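Local coordinates for probable zinc protease (Pseudomonas aeruginosa, PDB 4NNZ), which probably acts as one subunit of a heterodimeric, zinc-dependent metallopeptidase of the M16 (insulinase) family, at residues Val28-Leu33 against Tyr92-Arg97; Asp23-Val28 against Asp365-Gln370. One frame throughout, in Å; residues are numbered along the deposited sequence.

Strand 28-35 is common to both contacts, whose centres lie 10 Å apart. Interaction 1 pairs this strand with strand 89-96 inside the six-stranded mixed sheet. Interaction 2 sets the loop leading into it, after strand 17-22, against the start of helix 367-379. Both share Val28, and along the chain the first contact is nested within the much longer loop closed by the second. In chain order helix 49-56, which carries an HxxEH sequence, the zinc-binding signature of M16 peptidases, comes between the two paired strands. Helix 367-379 comes, again in chain order, between strands 309-317 and 415-422 of the five-stranded sheet, so interaction 2 joins late chain to the N-terminal sheet.

Interaction 1: Val28-Leu33 against Tyr92-Arg97; sequences VVVSQL and YQVLAR
With its CG set between the backbone N and the carbonyl carbon (chi1 47°) and the chain bent at the next bond, Gln93 folds back over its partner Ser31: Gln93 CG lies 3.9 Å from Ser31 CB and 3.5 Å from Ser31 O. A water lies 2.9 Å from Ser31 O and is also within hydrogen-bonding distance of Gln93 OE1. On the same face Leu95 runs beside Val29, both pointing the same way; Leu95 CG approaches Val29 O from beyond the oxygen, at 3.5 Å.

The backbone evidence identifies an antiparallel strand pair, at 169° between segment directions, in the six-stranded mixed sheet. Val29 with Leu95 and Ser31 with Gln93 are the hydrogen-bonded pairs. The nearly straight bond from Val29 N to Leu95 O is 2.7 Å long, whereas Leu95 N reaches Val29 O less directly, at an N-H...O angle of 138°. Strand 190-196 flanks strand 28-35 on its other edge, bonding to the backbones of Val30 and Gln32. Helix 100-112 covers the face bearing Ser31, Gln93 and Leu95.

Val30, Gln32, Tyr92 and Val94 project from the opposite face, where Ala371 of helix 367-379 packs on Val30 and Gln32. Here Val30 CG2 meets Val94 CB at 3.7 Å. The Gln32 chain passes across Tyr92, whose CB sits 3.7 Å from Gln32 CG, while the phenol ring leads away from strand 28-35. Beyond that crossing, the Gln32 amide is held by Trp34 NE1, which bonds to OE1, and by a weak bond from NE2 to Ser372 OG.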
loop_
_atom_site.group_PDB
_atom_site.type_symbol
_atom_site.label_atom_id
_atom_site.label_comp_id
_atom_site.label_asym_id
_atom_site.label_seq_id
_atom_site.Cartn_x
_atom_site.Cartn_y
_atom_site.Cartn_z
ATOM N N VAL A 28 -6.100 9.588 42.810
ATOM C CA VAL A 28 -5.753 8.634 41.772
ATOM C C VAL A 28 -4.954 9.315 40.708
ATOM O O VAL A 28 -5.117 10.482 40.475
ATOM C CB VAL A 28 -6.996 8.103 41.089
ATOM C CG1 VAL A 28 -7.671 7.091 41.959
ATOM C CG2 VAL A 28 -7.948 9.228 40.815
ATOM N N VAL A 29 -4.088 8.576 40.048
ATOM C CA VAL A 29 -3.338 9.138 38.947
ATOM C C VAL A 29 -3.336 8.247 37.723
ATOM O O VAL A 29 -3.300 7.057 37.829
ATOM C CB VAL A 29 -1.902 9.462 39.351
ATOM C CG1 VAL A 29 -1.109 8.195 39.509
ATOM C CG2 VAL A 29 -1.270 10.330 38.306
ATOM N N VAL A 30 -3.327 8.852 36.558
ATOM C CA VAL A 30 -3.331 8.114 35.321
ATOM C C VAL A 30 -1.978 8.275 34.649
ATOM O O VAL A 30 -1.490 9.351 34.522
ATOM C CB VAL A 30 -4.551 8.531 34.450
ATOM C CG1 VAL A 30 -4.208 9.107 33.096
ATOM C CG2 VAL A 30 -5.487 7.386 34.283
ATOM N N SER A 31 -1.391 7.185 34.224
ATOM C CA SER A 31 -0.138 7.255 33.535
ATOM C C SER A 31 -0.248 6.576 32.208
ATOM O O SER A 31 -0.553 5.429 32.163
ATOM C CB SER A 31 0.913 6.550 34.363
ATOM O OG SER A 31 2.203 6.962 34.016
ATOM N N GLN A 32 -0.004 7.257 31.105
ATOM C CA GLN A 32 -0.096 6.585 29.822
ATOM C C GLN A 32 1.172 6.667 29.037
ATOM O O GLN A 32 1.790 7.694 29.059
ATOM C CB GLN A 32 -1.164 7.204 28.986
ATOM C CG GLN A 32 -2.312 7.763 29.737
ATOM C CD GLN A 32 -3.487 7.935 28.844
ATOM O OE1 GLN A 32 -3.339 8.134 27.674
ATOM N NE2 GLN A 32 -4.655 7.840 29.394
ATOM N N LEU A 33 1.568 5.626 28.307
ATOM C CA LEU A 33 2.742 5.941 27.495
ATOM C C LEU A 33 2.484 5.865 26.001
ATOM O O LEU A 33 2.068 4.855 25.558
ATOM C CB LEU A 33 3.901 5.063 27.877
ATOM C CG LEU A 33 5.251 5.325 27.245
ATOM C CD1 LEU A 33 5.463 6.785 26.975
ATOM C CD2 LEU A 33 6.345 4.840 28.138
ATOM N N TYR A 92 -1.401 2.418 28.982
ATOM C CA TYR A 92 -1.844 3.235 30.072
ATOM C C TYR A 92 -2.276 2.431 31.250
ATOM O O TYR A 92 -2.759 1.347 31.113
ATOM C CB TYR A 92 -3.010 4.086 29.643
ATOM C CG TYR A 92 -4.173 3.276 29.195
ATOM C CD1 TYR A 92 -4.292 2.895 27.893
ATOM C CD2 TYR A 92 -5.143 2.885 30.074
ATOM C CE1 TYR A 92 -5.358 2.152 27.468
ATOM C CE2 TYR A 92 -6.217 2.142 29.664
ATOM C CZ TYR A 92 -6.324 1.775 28.359
ATOM O OH TYR A 92 -7.389 1.024 27.922
ATOM N N GLN A 93 -2.129 3.012 32.418
ATOM C CA GLN A 93 -2.547 2.401 33.629
ATOM C C GLN A 93 -3.245 3.452 34.441
ATOM O O GLN A 93 -3.020 4.597 34.256
ATOM C CB GLN A 93 -1.342 1.854 34.375
ATOM C CG GLN A 93 -0.190 2.823 34.469
ATOM C CD GLN A 93 1.162 2.180 34.254
ATOM O OE1 GLN A 93 2.019 2.742 33.585
ATOM N NE2 GLN A 93 1.361 1.016 34.827
ATOM N N VAL A 94 -4.111 3.050 35.331
ATOM C CA VAL A 94 -4.748 3.986 36.192
ATOM C C VAL A 94 -4.494 3.465 37.580
ATOM O O VAL A 94 -4.463 2.275 37.782
ATOM C CB VAL A 94 -6.224 4.099 35.871
ATOM C CG1 VAL A 94 -6.812 2.749 35.586
ATOM C CG2 VAL A 94 -6.955 4.784 36.989
ATOM N N LEU A 95 -4.257 4.353 38.527
ATOM C CA LEU A 95 -3.756 3.906 39.804
ATOM C C LEU A 95 -3.800 4.849 40.962
ATOM O O LEU A 95 -4.083 6.016 40.846
ATOM C CB LEU A 95 -2.344 3.396 39.639
ATOM C CG LEU A 95 -1.544 4.061 38.532
ATOM C CD1 LEU A 95 -0.678 5.176 39.050
ATOM C CD2 LEU A 95 -0.704 3.039 37.847
ATOM N N ALA A 96 -3.500 4.275 42.099
ATOM C CA ALA A 96 -3.452 4.976 43.332
ATOM C C ALA A 96 -2.227 5.820 43.389
ATOM O O ALA A 96 -1.155 5.461 43.023
ATOM C CB ALA A 96 -3.481 3.999 44.469
ATOM N N ARG A 97 -2.429 6.983 43.904
ATOM C CA ARG A 97 -1.458 8.048 43.798
ATOM C C ARG A 97 -0.106 7.667 44.366
ATOM O O ARG A 97 0.892 8.101 43.877
ATOM C CB ARG A 97 -1.949 9.362 44.398
ATOM C CG ARG A 97 -2.287 9.327 45.862
ATOM C CD ARG A 97 -1.463 10.288 46.695
ATOM N NE ARG A 97 -0.528 11.107 45.942
ATOM C CZ ARG A 97 0.760 11.213 46.231
ATOM N NH1 ARG A 97 1.272 10.529 47.233
ATOM N NH2 ARG A 97 1.538 11.977 45.500
HETATM O O HOH W 1 1.832 3.987 31.432
#

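Interaction 2: Asp23-Val28 against Asp365-Gln370; sequences DHRAPV and DSIAAQ
The guanidinium of Arg25 and the carboxylate of Asp365 stand almost perpendicular, their planes 88° apart, and close a salt-bridge network that also takes in Asp23. Arg25 offers NH2 at the edge of its guanidinium, 3.3 Å from Asp365 OD2. The nitrogen stands above the carboxylate, 59° out of its plane, a long and indirect approach.

Asp23 holds the other edge of the same group. A chi1 of 179° turns Asp23 CG away from its backbone N, and the carboxylate closes an Asx turn, in which OD1 accepts Arg25 N at 3.1 Å. The same oxygen uses its syn lone pair for Arg25 NE at 3.0 Å. OD1 thus accepts from both the backbone N and NE of Arg25, and the NE bond draws the side chain back towards its own loop; NH1 also faces Asp23 OD2, although their modelled separation is too short to be trusted. Flanked by two carboxylates, the guanidinium is probably well compensated in charge at this surface.

Ile367, in the first turn of helix 367-379, directs its two branches at different residues. CD1 touches Val28 CG2 at 4.0 Å, bringing the start of strand 28-35 into contact with the helix. Ser366 occupies the N-cap of this helix, and a weak hydrogen bond brings Gln370 NE2 within 3.4 Å of Ser366 O. On the other branch, Ile367 CG2 packs against the carboxylate in van der Waals contact, 3.6 Å from Asp23 OD2.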
loop_
_atom_site.group_PDB
_atom_site.type_symbol
_atom_site.label_atom_id
_atom_site.label_comp_id
_atom_site.label_asym_id
_atom_site.label_seq_id
_atom_site.Cartn_x
_atom_site.Cartn_y
_atom_site.Cartn_z
ATOM N N ASP A 23 -4.776 17.134 39.018
ATOM C CA ASP A 23 -6.163 17.180 39.400
ATOM C C ASP A 23 -6.282 16.455 40.720
ATOM O O ASP A 23 -6.133 15.271 40.771
ATOM C CB ASP A 23 -6.984 16.505 38.316
ATOM C CG ASP A 23 -8.441 16.466 38.617
ATOM O OD1 ASP A 23 -8.812 16.566 39.777
ATOM O OD2 ASP A 23 -9.236 16.318 37.686
ATOM N N HIS A 24 -6.560 17.167 41.793
ATOM C CA HIS A 24 -6.530 16.586 43.128
ATOM C C HIS A 24 -7.892 16.192 43.682
ATOM O O HIS A 24 -8.040 15.944 44.846
ATOM C CB HIS A 24 -5.775 17.479 44.102
ATOM C CG HIS A 24 -4.616 18.186 43.493
ATOM N ND1 HIS A 24 -3.339 17.691 43.541
ATOM C CD2 HIS A 24 -4.539 19.353 42.823
ATOM C CE1 HIS A 24 -2.522 18.520 42.927
ATOM N NE2 HIS A 24 -3.226 19.540 42.482
ATOM N N ARG A 25 -8.868 16.089 42.806
ATOM C CA ARG A 25 -10.230 15.792 43.167
ATOM C C ARG A 25 -10.385 14.446 43.805
ATOM O O ARG A 25 -11.276 14.227 44.585
ATOM C CB ARG A 25 -11.126 15.928 41.956
ATOM C CG ARG A 25 -11.666 17.330 41.805
ATOM C CD ARG A 25 -12.483 17.475 40.555
ATOM N NE ARG A 25 -11.742 17.005 39.412
ATOM C CZ ARG A 25 -12.278 16.303 38.437
ATOM N NH1 ARG A 25 -11.531 15.899 37.432
ATOM N NH2 ARG A 25 -13.560 16.010 38.479
ATOM N N ALA A 26 -9.499 13.544 43.461
ATOM C CA ALA A 26 -9.500 12.242 44.042
ATOM C C ALA A 26 -8.072 11.802 44.107
ATOM O O ALA A 26 -7.251 12.296 43.355
ATOM C CB ALA A 26 -10.297 11.317 43.182
ATOM N N PRO A 27 -7.744 10.869 44.975
ATOM C CA PRO A 27 -6.365 10.407 45.084
ATOM C C PRO A 27 -5.997 9.300 44.097
ATOM O O PRO A 27 -5.612 8.222 44.479
ATOM C CB PRO A 27 -6.337 9.867 46.490
ATOM C CG PRO A 27 -7.664 9.253 46.603
ATOM C CD PRO A 27 -8.591 10.240 45.982
ATOM N N VAL A 28 -6.100 9.588 42.810
ATOM C CA VAL A 28 -5.753 8.634 41.772
ATOM C C VAL A 28 -4.954 9.315 40.708
ATOM O O VAL A 28 -5.117 10.482 40.475
ATOM C CB VAL A 28 -6.996 8.103 41.089
ATOM C CG1 VAL A 28 -7.671 7.091 41.959
ATOM C CG2 VAL A 28 -7.948 9.228 40.815
ATOM N N ASP A 365 -13.934 16.026 31.958
ATOM C CA ASP A 365 -13.837 15.502 33.277
ATOM C C ASP A 365 -13.524 14.087 32.942
ATOM O O ASP A 365 -13.868 13.651 31.873
ATOM C CB ASP A 365 -15.183 15.653 33.948
ATOM C CG ASP A 365 -15.260 14.947 35.239
ATOM O OD1 ASP A 365 -14.750 13.831 35.337
ATOM O OD2 ASP A 365 -15.835 15.505 36.175
ATOM N N SER A 366 -12.805 13.428 33.823
ATOM C CA SER A 366 -12.204 12.134 33.593
ATOM C C SER A 366 -10.766 12.337 33.248
ATOM O O SER A 366 -10.428 12.722 32.175
ATOM C CB SER A 366 -12.878 11.366 32.497
ATOM O OG SER A 366 -12.345 10.076 32.440
ATOM N N ILE A 367 -9.921 12.066 34.204
ATOM C CA ILE A 367 -8.530 12.266 34.042
ATOM C C ILE A 367 -7.990 11.373 32.936
ATOM O O ILE A 367 -7.054 11.722 32.285
ATOM C CB ILE A 367 -7.793 12.108 35.374
ATOM C CG1 ILE A 367 -8.061 10.754 35.968
ATOM C CG2 ILE A 367 -8.256 13.163 36.332
ATOM C CD1 ILE A 367 -7.156 10.426 37.112
ATOM N N ALA A 368 -8.594 10.214 32.752
ATOM C CA ALA A 368 -8.197 9.324 31.691
ATOM C C ALA A 368 -8.418 9.878 30.308
ATOM O O ALA A 368 -7.603 9.709 29.457
ATOM C CB ALA A 368 -8.889 7.999 31.833
ATOM N N ALA A 369 -9.543 10.507 30.084
ATOM C CA ALA A 369 -9.815 11.127 28.822
ATOM C C ALA A 369 -8.893 12.273 28.519
ATOM O O ALA A 369 -8.496 12.451 27.397
ATOM C CB ALA A 369 -11.256 11.566 28.741
ATOM N N GLN A 370 -8.589 13.082 29.509
ATOM C CA GLN A 370 -7.717 14.199 29.292
ATOM C C GLN A 370 -6.378 13.684 28.930
ATOM O O GLN A 370 -5.731 14.224 28.093
ATOM C CB GLN A 370 -7.609 15.068 30.524
ATOM C CG GLN A 370 -8.884 15.743 30.930
ATOM C CD GLN A 370 -8.785 16.382 32.284
ATOM O OE1 GLN A 370 -8.354 17.510 32.419
ATOM N NE2 GLN A 370 -9.192 15.670 33.285
#